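Local coordinates for ricin B lectin (Clostridium thermocellum, PDB 3VSF), which acts as an exo-beta-1,3-galactanase, joining a family 43 glycoside hydrolase domain to a ricin-type carbohydrate-binding module that binds galactose, at residues 390-393 against 397-400; 410-415 against 419-424; 366-371 against 454-459; 327-330 against 336-339; 285-290 against 322-327. All blocks are in the same frame, centred on the assembly; numbering follows the deposited sequence.

Interactions 4 and 5 belong to the catalytic propeller, interactions 1 to 3 to the beta-trefoil module. Interactions 2, 4 and 5 are buried, whereas 1 and 3 lie at the surface of the trefoil. Interactions 4 and 5 both use strand 322-330 and meet where Tyr285 OH bonds Leu338 O; one is a bonded hairpin, the other apolar contact alone. Interaction 2 combines backbone bonds with aliphatic packing and touches interaction 1 through Ser397 O and Asn414 ND2. At the surface, interaction 1 relies on an amide and interaction 3 on a lysine chain over a tyrosine. A salt bridge between Arg419 and Glu337 links interactions 2 and 4 across the two domains.

Interaction 1: residues 390-393 against 397-400; sequences WTDN and SQQW
The carboxamide of Gln398 faces the backbone of residues 390-393 and has different neighbours at its edge and over its face. Thr391 O lies in the amide plane, 2.9 Å from Gln398 NE2, and the N-H points at it almost straight (164°). Seen from the acceptor, however, NE2 stands well above the Thr391 carbonyl plane and not on a lone pair. The other end of the amide is held too: Asn393 N donates to Gln398 OE1 over 3.1 Å, only moderately tilted from that carbonyl plane. Over one face of the amide sits Asn393 OD1, its own amide plane turned 47° away; no bond is made there, since OE1 is a second acceptor and the angle to NE2 is poor. The indole of Trp390 meets the amide obliquely, with CD1 3.8 Å from Gln398 NE2; Trp390 CB comes closer to that nitrogen, at 3.5 Å.

A glutamine suits this place because one flat end offers a donor to the carbonyl of Thr391 and an acceptor to the N-H of Asn393, two residues on, which fixes the rotation of the amide. Its chain reaches that backbone by running fully extended beyond CG (chi2 179°). Gln398 and Trp400 are the first and last residues of the Gln-X-Trp signature of ricin-type beta-trefoil domains, and here the glutamine clasps the loop that precedes its own motif.

That loop joins strand 385-390 to strand 400-404. Gln398 packs on Val373 and Asp375 of strand 373-376, while Trp400 turns inward, bonding Leu374 O through NE1 and lying against Ile412 of strand 409-414.

Interaction 2: residues 410-415 against 419-424; sequences KKIVNV and RALDVK
Leu421 lies alongside Ile412, both side chains pointing the same way into the interior of a beta-trefoil, the fold of ricin-type lectin modules. Followed outward, Leu421 begins with CB, which rests 3.5 Å from Ile412 O and also close to Ile412 CB. CG then turns anti to the backbone N (chi1 -169°), carrying the branch along its neighbour. At the tip, Leu421 CD2 meets Ile412 CD1 at 3.7 Å. A branched aliphatic chain suits position 412, which is also packed on Trp400, Leu402, Trp447 and Phe449.

The two strands are joined by a short turn but do not form a flat hairpin: their directions differ by 113°, and Val413 with Ala420 is the single bridge between them. Two backbone bonds flank that pair. Leu421 N donates to Ile412 O over 2.8 Å, and Asn414 N to Arg419 O over 2.9 Å. The backbones come close here, with Val413 CA 4.3 Å from Ala420 CA. The small methyl of Ala420 suits the passage of the Lys411 chain beside it, Lys411 CE lying 4.2 Å from Ala420 CB.

Polar ends lead elsewhere. Arg419 reaches Val381 O and Glu337, the latter in the catalytic domain, and Lys411 forms a salt bridge with Glu355. Next to Leu421 comes Asp422, which binds galactose and points away from strand 410-414; its OD2 accepts a bond from Gln445 NE2, a second-shell contact that would help orient the carboxylate. Back at the bridge, a CA-H...O contact supplements the regular bonds, with Ala420 CA 3.5 Å from Ile412 O.

Interaction 3: residues 366-371 against 454-459; sequences VNKNSG and DGYYKI
Lys368 lays its aliphatic chain across one face of the Tyr456 ring, and this is the close part of the contact. Lys368 CB stands 3.5 Å from Tyr456 CE1, near the lysine backbone. Further along, Lys368 CD reaches Tyr456 CZ at 3.5 Å and lies equally near the phenol oxygen. CG, anti to the backbone N, sits over the face, and the bend at chi2 (57°) brings CD back to the ring near CZ and OH, while the lysine crosses the tyrosine at about a right angle. Lysine suits such an exposed position: its methylenes cover an aromatic surface while its ammonium group remains at the outside. A second, looser touch comes from the backbone, where Val366 O is 3.9 Å from Tyr456 CE1 in an oblique approach.

In the beta-trefoil the two strands involved are not direct neighbours. Strand 494-498, the last of the module, runs between strands 363-367 and 456-461 and is bonded to both: Val366 pairs with Lys495, and Tyr457 with Trp494. Tyr456 also packs on Lys495, thereby reaching across the intervening strand to the turn after strand 363-367. That turn is closed by Gly371 N donating to Asn367 O, and Gly371 has the positive phi (82°) for which glycine is suited.

Toward solvent the contact thins out. Lys368 is exposed, and its NZ lies 4.2 Å from Tyr456 OH. Asp454 OD2 is 5.6 Å from Lys368 NZ, a distance at which opposite charges may attract each other but form no salt bridge.

Interaction 4: residues 327-330 against 336-339; sequences PLNF and LELP
Asn329 and Glu337 face each other as an antiparallel hydrogen-bonded pair, and their backbones supply the main polar link. Asn329 N donates to Glu337 O over 2.9 Å, in the carbonyl plane; Glu337 N returns a bond to Asn329 O over 2.8 Å. Between the side chains there is only a weak bond, Asn329 ND2 to Glu337 OE1 at 3.4 Å, the amide and carboxylate planes standing nearly perpendicular (86°). The stronger partner of Glu337 is Arg419 of the trefoil module, bound through OE2, so this carboxylate bridges the two domains.

These strands form a hairpin at the outer edge of a four-stranded blade in the five-bladed beta-propeller of family 43 enzymes, 336-337 being the outermost strand.

On the other face Leu336 runs alongside Phe330, its CG 3.6 Å from Phe330 CE1, and Tyr247 and Tyr303 meet the same phenyl ring edge-to-face. Leu328 CD1 approaches Leu338 CD2 at 4.2 Å. Prolines suit the far end, where the chains diverge and regular bonding has stopped: Pro339 CG comes within 4.2 Å of Pro327 CG and packs beside Asn329 ND2, while Pro339 CD lies beside Pro327 O.

Interaction 5: residues 285-290 against 322-327; sequences YRSQPT and QYVWLP
Val324, Tyr285 and Leu326 carry this contact, and all three turn their CB atoms toward the opposite segment. Val324 meets Ser287: its CB and CG2 are each 4.0 Å from Ser287 CB. The compact serine fits beside the branched valine, and its hydroxyl is used elsewhere, on Thr284 O and Tyr305 OH, which satisfies a buried polar atom.

Tyr285 meets Leu326 at the edge of its ring, near the ring plane. Leu326 CD1 approaches Tyr285 CD2 at 3.3 Å and CE2 at 3.8 Å, the two side chains crossing obliquely. Leu326 sends CG anti to its carbonyl carbon (chi1 -56°), and from there CD1 extends to the ring. Tyrosine combines an apolar edge for the leucine with a polar tip, and its OH bonds Leu338 O, just after the edge strand 336-337 of the same sheet.

The sheet is one blade of the five-bladed beta-propeller of family 43 glycoside hydrolases. Within it, strands 288-296 and 322-330 are separated by strand 301-309, so residues 285-287, just ahead of the first of these, reach strand 322-330 mainly through side chains, without backbone pairing. Arg309, on the intervening strand, bonds Tyr285 O and Arg286 O, the carbonyls of two residues with positive phi (64° at Tyr285).

Tyr285 also lies at the domain border. Its side chain packs on Asn440 of the carbohydrate-binding module, a residue that binds galactose, while Leu326 touches Asn44 and Leu338 on the propeller side.

Interaction 1: residues 390-393 against 397-400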
# COMPACT_ATOMS: atom_id res chain seq x y z
N TRP A 390 -13.27 24.51 19.72
CA TRP A 390 -12.98 24.48 21.15
C TRP A 390 -12.14 25.69 21.56
O TRP A 390 -11.56 26.36 20.71
CB TRP A 390 -12.26 23.19 21.52
CG TRP A 390 -12.43 22.80 22.96
CD1 TRP A 390 -11.64 23.16 24.01
CD2 TRP A 390 -13.48 21.99 23.50
NE1 TRP A 390 -12.12 22.61 25.17
CE2 TRP A 390 -13.25 21.89 24.89
CE3 TRP A 390 -14.58 21.33 22.96
CZ2 TRP A 390 -14.08 21.16 25.74
CZ3 TRP A 390 -15.41 20.61 23.80
CH2 TRP A 390 -15.16 20.53 25.17
N THR A 391 -12.09 25.94 22.86
CA THR A 391 -11.32 27.07 23.39
C THR A 391 -9.83 26.85 23.18
O THR A 391 -9.31 25.76 23.41
CB THR A 391 -11.60 27.29 24.88
OG1 THR A 391 -13.00 27.49 25.09
CG2 THR A 391 -10.83 28.49 25.40
N ASP A 392 -9.14 27.90 22.74
CA ASP A 392 -7.70 27.84 22.53
C ASP A 392 -7.00 27.44 23.82
O ASP A 392 -6.85 28.25 24.73
CB ASP A 392 -7.18 29.20 22.04
CG ASP A 392 -5.73 29.15 21.61
OD1 ASP A 392 -4.99 28.26 22.09
OD2 ASP A 392 -5.33 29.99 20.78
N ASN A 393 -6.56 26.19 23.89
CA ASN A 393 -5.87 25.69 25.08
C ASN A 393 -4.46 25.19 24.77
O ASN A 393 -3.86 24.48 25.57
CB ASN A 393 -6.69 24.59 25.75
CG ASN A 393 -6.82 23.34 24.89
OD1 ASN A 393 -6.59 23.38 23.68
ND2 ASN A 393 -7.21 22.23 25.51
N SER A 397 -4.36 18.62 19.57
CA SER A 397 -5.51 18.41 18.70
C SER A 397 -5.91 19.69 17.96
O SER A 397 -6.62 19.63 16.96
CB SER A 397 -6.70 17.89 19.51
OG SER A 397 -6.36 16.70 20.20
N GLN A 398 -5.45 20.83 18.45
CA GLN A 398 -5.82 22.11 17.87
C GLN A 398 -4.72 22.67 16.97
O GLN A 398 -4.76 23.84 16.59
CB GLN A 398 -6.16 23.12 18.97
CG GLN A 398 -7.32 22.68 19.86
CD GLN A 398 -7.62 23.68 20.96
OE1 GLN A 398 -6.82 24.57 21.24
NE2 GLN A 398 -8.78 23.54 21.59
N GLN A 399 -3.75 21.83 16.64
CA GLN A 399 -2.65 22.25 15.77
C GLN A 399 -2.72 21.52 14.43
O GLN A 399 -3.01 20.32 14.38
CB GLN A 399 -1.31 21.98 16.46
CG GLN A 399 -1.23 22.54 17.87
CD GLN A 399 0.12 22.32 18.52
OE1 GLN A 399 1.15 22.32 17.85
NE2 GLN A 399 0.13 22.13 19.83
N TRP A 400 -2.48 22.25 13.35
CA TRP A 400 -2.67 21.70 12.01
C TRP A 400 -1.54 22.05 11.04
O TRP A 400 -1.06 23.19 11.02
CB TRP A 400 -4.01 22.19 11.44
CG TRP A 400 -5.18 21.89 12.32
CD1 TRP A 400 -5.58 22.60 13.42
CD2 TRP A 400 -6.11 20.81 12.18
NE1 TRP A 400 -6.70 22.02 13.97
CE2 TRP A 400 -7.05 20.92 13.23
CE3 TRP A 400 -6.25 19.76 11.27
CZ2 TRP A 400 -8.10 20.02 13.39
CZ3 TRP A 400 -7.29 18.87 11.43
CH2 TRP A 400 -8.21 19.01 12.49

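Interaction 2: residues 410-415 against 419-424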
# COMPACT_ATOMS: atom_id res chain seq x y z
N LYS A 410 -4.99 22.85 -0.59
CA LYS A 410 -4.03 22.33 0.37
C LYS A 410 -4.66 21.28 1.28
O LYS A 410 -5.88 21.15 1.35
CB LYS A 410 -3.47 23.47 1.23
CG LYS A 410 -2.63 24.48 0.47
CD LYS A 410 -2.34 25.71 1.31
CE LYS A 410 -1.38 26.65 0.60
NZ LYS A 410 -0.05 26.02 0.38
N LYS A 411 -3.81 20.53 1.98
CA LYS A 411 -4.28 19.53 2.94
C LYS A 411 -4.15 20.06 4.36
O LYS A 411 -3.07 20.46 4.78
CB LYS A 411 -3.47 18.24 2.80
CG LYS A 411 -4.12 17.17 1.94
CD LYS A 411 -3.27 15.91 1.92
CE LYS A 411 -2.98 15.41 3.33
NZ LYS A 411 -2.06 14.24 3.33
N ILE A 412 -5.26 20.06 5.09
CA ILE A 412 -5.24 20.45 6.49
C ILE A 412 -5.10 19.20 7.36
O ILE A 412 -6.07 18.47 7.56
CB ILE A 412 -6.50 21.22 6.88
CG1 ILE A 412 -6.71 22.42 5.95
CG2 ILE A 412 -6.42 21.69 8.33
CD1 ILE A 412 -7.92 23.26 6.28
N VAL A 413 -3.90 18.96 7.87
CA VAL A 413 -3.61 17.74 8.61
C VAL A 413 -3.46 18.01 10.10
O VAL A 413 -2.77 18.93 10.52
CB VAL A 413 -2.32 17.07 8.10
CG1 VAL A 413 -2.13 15.71 8.76
CG2 VAL A 413 -2.36 16.93 6.59
N ASN A 414 -4.13 17.19 10.91
CA ASN A 414 -4.03 17.29 12.36
C ASN A 414 -2.64 16.86 12.83
O ASN A 414 -2.02 16.01 12.21
CB ASN A 414 -5.11 16.44 13.03
CG ASN A 414 -5.30 16.78 14.50
OD1 ASN A 414 -4.74 16.12 15.38
ND2 ASN A 414 -6.08 17.81 14.77
N VAL A 415 -2.16 17.47 13.90
CA VAL A 415 -0.83 17.15 14.42
C VAL A 415 -0.85 15.92 15.32
O VAL A 415 -0.07 14.99 15.13
CB VAL A 415 -0.20 18.34 15.16
CG1 VAL A 415 1.07 17.91 15.87
CG2 VAL A 415 0.08 19.48 14.20
N ARG A 419 -4.20 12.40 10.53
CA ARG A 419 -5.40 12.38 9.69
C ARG A 419 -5.70 13.76 9.12
O ARG A 419 -5.31 14.78 9.69
CB ARG A 419 -6.59 11.85 10.49
CG ARG A 419 -6.28 10.57 11.24
CD ARG A 419 -7.52 9.94 11.84
NE ARG A 419 -7.19 8.74 12.60
CZ ARG A 419 -6.97 7.55 12.05
NH1 ARG A 419 -7.05 7.40 10.73
NH2 ARG A 419 -6.68 6.51 12.81
N ALA A 420 -6.38 13.79 7.98
CA ALA A 420 -6.66 15.04 7.28
C ALA A 420 -8.10 15.50 7.47
O ALA A 420 -9.00 14.69 7.71
CB ALA A 420 -6.34 14.90 5.80
N LEU A 421 -8.31 16.81 7.37
CA LEU A 421 -9.65 17.38 7.44
C LEU A 421 -10.46 16.88 6.26
O LEU A 421 -10.09 17.10 5.10
CB LEU A 421 -9.58 18.91 7.44
CG LEU A 421 -10.88 19.65 7.78
CD1 LEU A 421 -11.35 19.29 9.18
CD2 LEU A 421 -10.67 21.15 7.65
N ASP A 422 -11.56 16.19 6.55
CA ASP A 422 -12.31 15.50 5.51
C ASP A 422 -13.81 15.79 5.59
O ASP A 422 -14.38 15.83 6.68
CB ASP A 422 -12.07 13.99 5.62
CG ASP A 422 -12.81 13.20 4.56
OD1 ASP A 422 -14.00 12.89 4.77
OD2 ASP A 422 -12.20 12.89 3.52
N VAL A 423 -14.43 16.00 4.43
CA VAL A 423 -15.88 16.15 4.36
C VAL A 423 -16.52 14.77 4.27
O VAL A 423 -16.46 14.11 3.24
CB VAL A 423 -16.30 16.99 3.15
CG1 VAL A 423 -17.81 17.19 3.15
CG2 VAL A 423 -15.59 18.34 3.16
N LYS A 424 -17.12 14.34 5.38
CA LYS A 424 -17.68 12.99 5.49
C LYS A 424 -18.45 12.53 4.25
O LYS A 424 -19.32 13.24 3.75
CB LYS A 424 -18.59 12.91 6.73
CG LYS A 424 -19.18 11.54 6.99
CD LYS A 424 -20.04 11.55 8.24
CE LYS A 424 -20.74 10.22 8.46
NZ LYS A 424 -19.78 9.11 8.69

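Interaction 3: residues 366-371 against 454-459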
# COMPACT_ATOMS: atom_id res chain seq x y z
N VAL A 366 -8.71 29.96 14.06
CA VAL A 366 -9.59 30.66 14.99
C VAL A 366 -10.82 31.23 14.29
O VAL A 366 -10.70 31.98 13.33
CB VAL A 366 -8.85 31.81 15.69
CG1 VAL A 366 -9.70 32.38 16.81
CG2 VAL A 366 -7.51 31.33 16.22
N ASN A 367 -12.00 30.86 14.78
CA ASN A 367 -13.25 31.35 14.23
C ASN A 367 -13.48 32.82 14.59
O ASN A 367 -13.25 33.23 15.72
CB ASN A 367 -14.43 30.51 14.72
CG ASN A 367 -15.73 30.86 14.04
OD1 ASN A 367 -15.75 31.21 12.86
ND2 ASN A 367 -16.83 30.79 14.78
N LYS A 368 -13.93 33.60 13.61
CA LYS A 368 -14.16 35.03 13.82
C LYS A 368 -15.30 35.28 14.80
O LYS A 368 -15.17 36.10 15.71
CB LYS A 368 -14.45 35.73 12.49
CG LYS A 368 -14.86 37.19 12.62
CD LYS A 368 -13.80 37.99 13.35
CE LYS A 368 -14.23 39.44 13.54
NZ LYS A 368 -13.22 40.23 14.31
N ASN A 369 -16.40 34.57 14.62
CA ASN A 369 -17.59 34.78 15.43
C ASN A 369 -17.48 34.26 16.86
O ASN A 369 -17.85 34.95 17.81
CB ASN A 369 -18.82 34.18 14.74
CG ASN A 369 -20.07 34.26 15.60
OD1 ASN A 369 -20.69 35.32 15.71
ND2 ASN A 369 -20.44 33.14 16.21
N SER A 370 -16.98 33.03 17.00
CA SER A 370 -16.94 32.38 18.31
C SER A 370 -15.64 32.64 19.06
O SER A 370 -15.62 32.69 20.29
CB SER A 370 -17.15 30.87 18.16
OG SER A 370 -16.06 30.27 17.48
N GLY A 371 -14.55 32.81 18.31
CA GLY A 371 -13.24 32.97 18.91
C GLY A 371 -12.63 31.63 19.28
O GLY A 371 -11.52 31.56 19.80
N ASP A 454 -7.64 41.26 6.90
CA ASP A 454 -7.42 41.28 8.35
C ASP A 454 -6.93 39.94 8.89
O ASP A 454 -7.06 39.65 10.08
CB ASP A 454 -8.69 41.72 9.08
CG ASP A 454 -8.40 42.60 10.28
OD1 ASP A 454 -7.40 43.35 10.23
OD2 ASP A 454 -9.17 42.55 11.26
N GLY A 455 -6.38 39.11 8.00
CA GLY A 455 -5.82 37.83 8.40
C GLY A 455 -6.85 36.72 8.49
O GLY A 455 -6.58 35.65 9.04
N TYR A 456 -8.04 36.97 7.96
CA TYR A 456 -9.10 35.97 7.94
C TYR A 456 -9.30 35.40 6.54
O TYR A 456 -9.10 36.09 5.54
CB TYR A 456 -10.41 36.55 8.48
CG TYR A 456 -10.46 36.67 9.98
CD1 TYR A 456 -10.90 35.60 10.76
CD2 TYR A 456 -10.07 37.83 10.63
CE1 TYR A 456 -10.94 35.70 12.14
CE2 TYR A 456 -10.11 37.94 12.01
CZ TYR A 456 -10.55 36.87 12.76
OH TYR A 456 -10.59 36.97 14.13
N TYR A 457 -9.70 34.13 6.47
CA TYR A 457 -9.88 33.45 5.20
C TYR A 457 -11.22 32.73 5.11
O TYR A 457 -11.84 32.43 6.13
CB TYR A 457 -8.76 32.43 4.97
CG TYR A 457 -7.36 33.01 4.98
CD1 TYR A 457 -6.79 33.52 3.82
CD2 TYR A 457 -6.61 33.03 6.15
CE1 TYR A 457 -5.51 34.04 3.83
CE2 TYR A 457 -5.33 33.55 6.17
CZ TYR A 457 -4.78 34.05 5.01
OH TYR A 457 -3.51 34.57 5.02
N LYS A 458 -11.66 32.47 3.89
CA LYS A 458 -12.79 31.57 3.64
C LYS A 458 -12.25 30.27 3.08
O LYS A 458 -11.80 30.22 1.93
CB LYS A 458 -13.79 32.20 2.67
CG LYS A 458 -14.57 33.37 3.25
CD LYS A 458 -15.68 33.82 2.30
CE LYS A 458 -15.11 34.23 0.95
NZ LYS A 458 -16.18 34.65 0.00
N ILE A 459 -12.28 29.21 3.88
CA ILE A 459 -11.73 27.93 3.48
C ILE A 459 -12.77 27.07 2.78
O ILE A 459 -13.64 26.47 3.43
CB ILE A 459 -11.16 27.17 4.69
CG1 ILE A 459 -10.32 28.11 5.56
CG2 ILE A 459 -10.33 25.98 4.23
CD1 ILE A 459 -9.81 27.48 6.84

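Interaction 4: residues 327-330 against 336-339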
# COMPACT_ATOMS: atom_id res chain seq x y z
N PRO A 327 2.49 3.20 4.13
CA PRO A 327 2.39 2.45 5.39
C PRO A 327 1.03 1.78 5.52
O PRO A 327 0.01 2.39 5.21
CB PRO A 327 2.54 3.55 6.44
CG PRO A 327 2.00 4.77 5.79
CD PRO A 327 2.38 4.65 4.33
N LEU A 328 1.03 0.53 5.97
CA LEU A 328 -0.21 -0.19 6.22
C LEU A 328 -0.54 -0.11 7.71
O LEU A 328 0.10 -0.77 8.53
CB LEU A 328 -0.10 -1.65 5.78
CG LEU A 328 -1.35 -2.51 5.99
CD1 LEU A 328 -2.52 -1.97 5.19
CD2 LEU A 328 -1.07 -3.96 5.62
N ASN A 329 -1.55 0.69 8.05
CA ASN A 329 -1.89 0.93 9.45
C ASN A 329 -3.02 0.03 9.95
O ASN A 329 -3.96 -0.28 9.21
CB ASN A 329 -2.25 2.40 9.66
CG ASN A 329 -1.11 3.33 9.31
OD1 ASN A 329 0.05 3.03 9.55
ND2 ASN A 329 -1.45 4.48 8.73
N PHE A 330 -2.92 -0.39 11.20
CA PHE A 330 -3.93 -1.25 11.81
C PHE A 330 -4.71 -0.52 12.89
O PHE A 330 -4.28 -0.44 14.04
CB PHE A 330 -3.27 -2.50 12.41
CG PHE A 330 -2.76 -3.48 11.39
CD1 PHE A 330 -3.50 -4.60 11.06
CD2 PHE A 330 -1.54 -3.28 10.77
CE1 PHE A 330 -3.03 -5.50 10.12
CE2 PHE A 330 -1.07 -4.18 9.83
CZ PHE A 330 -1.82 -5.29 9.51
N LEU A 336 -8.26 -2.28 8.93
CA LEU A 336 -6.99 -1.85 8.34
C LEU A 336 -7.15 -0.54 7.56
O LEU A 336 -8.23 -0.23 7.07
CB LEU A 336 -6.41 -2.93 7.43
CG LEU A 336 -5.68 -4.10 8.10
CD1 LEU A 336 -6.59 -4.85 9.06
CD2 LEU A 336 -5.12 -5.05 7.05
N GLU A 337 -6.05 0.20 7.46
CA GLU A 337 -6.05 1.49 6.78
C GLU A 337 -4.84 1.62 5.86
O GLU A 337 -3.73 1.26 6.24
CB GLU A 337 -6.05 2.63 7.80
CG GLU A 337 -5.51 3.95 7.27
CD GLU A 337 -5.30 4.98 8.37
OE1 GLU A 337 -4.46 5.88 8.20
OE2 GLU A 337 -5.99 4.89 9.41
N LEU A 338 -5.07 2.13 4.66
CA LEU A 338 -3.99 2.32 3.70
C LEU A 338 -4.06 3.73 3.11
O LEU A 338 -4.69 3.95 2.08
CB LEU A 338 -4.05 1.27 2.59
CG LEU A 338 -2.81 1.08 1.71
CD1 LEU A 338 -2.78 2.08 0.56
CD2 LEU A 338 -1.54 1.15 2.54
N PRO A 339 -3.41 4.69 3.78
CA PRO A 339 -3.43 6.10 3.38
C PRO A 339 -2.45 6.39 2.25
O PRO A 339 -1.46 5.67 2.11
CB PRO A 339 -2.98 6.82 4.65
CG PRO A 339 -2.05 5.85 5.30
CD PRO A 339 -2.62 4.48 5.01

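Interaction 5: residues 285-290 against 322-327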
# COMPACT_ATOMS: atom_id res chain seq x y z
N TYR A 285 -4.82 4.16 -5.33
CA TYR A 285 -3.89 5.26 -5.54
C TYR A 285 -3.05 5.04 -6.80
O TYR A 285 -1.83 5.23 -6.78
CB TYR A 285 -3.00 5.44 -4.31
CG TYR A 285 -3.78 5.50 -3.02
CD1 TYR A 285 -5.00 6.14 -2.96
CD2 TYR A 285 -3.30 4.89 -1.87
CE1 TYR A 285 -5.73 6.19 -1.78
CE2 TYR A 285 -4.01 4.93 -0.69
CZ TYR A 285 -5.22 5.59 -0.65
OH TYR A 285 -5.94 5.63 0.53
N ARG A 286 -3.72 4.63 -7.87
CA ARG A 286 -3.05 4.35 -9.14
C ARG A 286 -1.90 3.36 -8.98
O ARG A 286 -0.78 3.63 -9.41
CB ARG A 286 -2.56 5.64 -9.80
CG ARG A 286 -3.67 6.54 -10.32
CD ARG A 286 -3.18 7.39 -11.48
NE ARG A 286 -2.15 8.35 -11.08
CZ ARG A 286 -1.28 8.89 -11.91
NH1 ARG A 286 -1.29 8.56 -13.20
NH2 ARG A 286 -0.37 9.75 -11.46
N SER A 287 -2.18 2.22 -8.37
CA SER A 287 -1.17 1.18 -8.20
C SER A 287 -1.82 -0.18 -7.99
O SER A 287 -3.03 -0.29 -7.79
CB SER A 287 -0.26 1.51 -7.01
OG SER A 287 -0.89 1.17 -5.79
N GLN A 288 -0.99 -1.23 -8.04
CA GLN A 288 -1.45 -2.58 -7.75
C GLN A 288 -0.55 -3.19 -6.69
O GLN A 288 0.68 -3.16 -6.82
CB GLN A 288 -1.43 -3.43 -9.02
CG GLN A 288 -2.07 -4.81 -8.85
CD GLN A 288 -2.00 -5.64 -10.11
OE1 GLN A 288 -1.25 -5.33 -11.04
NE2 GLN A 288 -2.78 -6.71 -10.15
N PRO A 289 -1.15 -3.74 -5.62
CA PRO A 289 -0.38 -4.33 -4.52
C PRO A 289 0.55 -5.43 -5.02
O PRO A 289 0.17 -6.20 -5.91
CB PRO A 289 -1.47 -4.93 -3.62
CG PRO A 289 -2.67 -5.06 -4.49
CD PRO A 289 -2.60 -3.91 -5.44
N THR A 290 1.76 -5.49 -4.47
CA THR A 290 2.72 -6.50 -4.88
C THR A 290 3.29 -7.27 -3.70
O THR A 290 3.56 -8.47 -3.80
CB THR A 290 3.87 -5.88 -5.71
OG1 THR A 290 4.68 -6.93 -6.27
CG2 THR A 290 4.75 -4.99 -4.84
N GLN A 322 6.38 2.81 -12.43
CA GLN A 322 6.83 3.48 -11.21
C GLN A 322 6.37 2.71 -9.98
O GLN A 322 5.56 1.79 -10.08
CB GLN A 322 6.32 4.92 -11.18
CG GLN A 322 6.90 5.79 -12.29
CD GLN A 322 5.96 6.91 -12.71
OE1 GLN A 322 4.75 6.84 -12.50
NE2 GLN A 322 6.52 7.94 -13.33
N TYR A 323 6.88 3.10 -8.81
CA TYR A 323 6.56 2.39 -7.58
C TYR A 323 5.78 3.27 -6.60
O TYR A 323 5.91 4.49 -6.61
CB TYR A 323 7.84 1.88 -6.90
CG TYR A 323 8.76 1.14 -7.84
CD1 TYR A 323 8.49 -0.17 -8.22
CD2 TYR A 323 9.90 1.74 -8.35
CE1 TYR A 323 9.33 -0.86 -9.08
CE2 TYR A 323 10.74 1.07 -9.21
CZ TYR A 323 10.46 -0.23 -9.57
OH TYR A 323 11.30 -0.90 -10.43
N VAL A 324 4.96 2.63 -5.77
CA VAL A 324 4.18 3.33 -4.77
C VAL A 324 4.29 2.62 -3.42
O VAL A 324 3.74 1.53 -3.23
CB VAL A 324 2.69 3.41 -5.17
CG1 VAL A 324 1.85 3.93 -4.01
CG2 VAL A 324 2.53 4.29 -6.40
N TRP A 325 5.00 3.24 -2.48
CA TRP A 325 5.15 2.68 -1.15
C TRP A 325 4.36 3.48 -0.12
O TRP A 325 4.46 4.71 -0.06
CB TRP A 325 6.62 2.61 -0.75
CG TRP A 325 7.40 1.58 -1.50
CD1 TRP A 325 6.97 0.84 -2.57
CD2 TRP A 325 8.75 1.16 -1.25
NE1 TRP A 325 7.96 -0.01 -2.99
CE2 TRP A 325 9.07 0.17 -2.20
CE3 TRP A 325 9.72 1.52 -0.30
CZ2 TRP A 325 10.31 -0.46 -2.23
CZ3 TRP A 325 10.95 0.90 -0.34
CH2 TRP A 325 11.24 -0.08 -1.30
N LEU A 326 3.58 2.78 0.69
CA LEU A 326 2.75 3.41 1.71
C LEU A 326 2.75 2.57 2.98
O LEU A 326 2.99 1.36 2.92
CB LEU A 326 1.32 3.58 1.20
CG LEU A 326 1.14 4.34 -0.11
CD1 LEU A 326 -0.29 4.20 -0.61
CD2 LEU A 326 1.50 5.81 0.07
N PRO A 327 2.49 3.20 4.13
CA PRO A 327 2.39 2.45 5.39
C PRO A 327 1.03 1.78 5.52
O PRO A 327 0.01 2.39 5.21
CB PRO A 327 2.54 3.55 6.44
CG PRO A 327 2.00 4.77 5.79
CD PRO A 327 2.38 4.65 4.33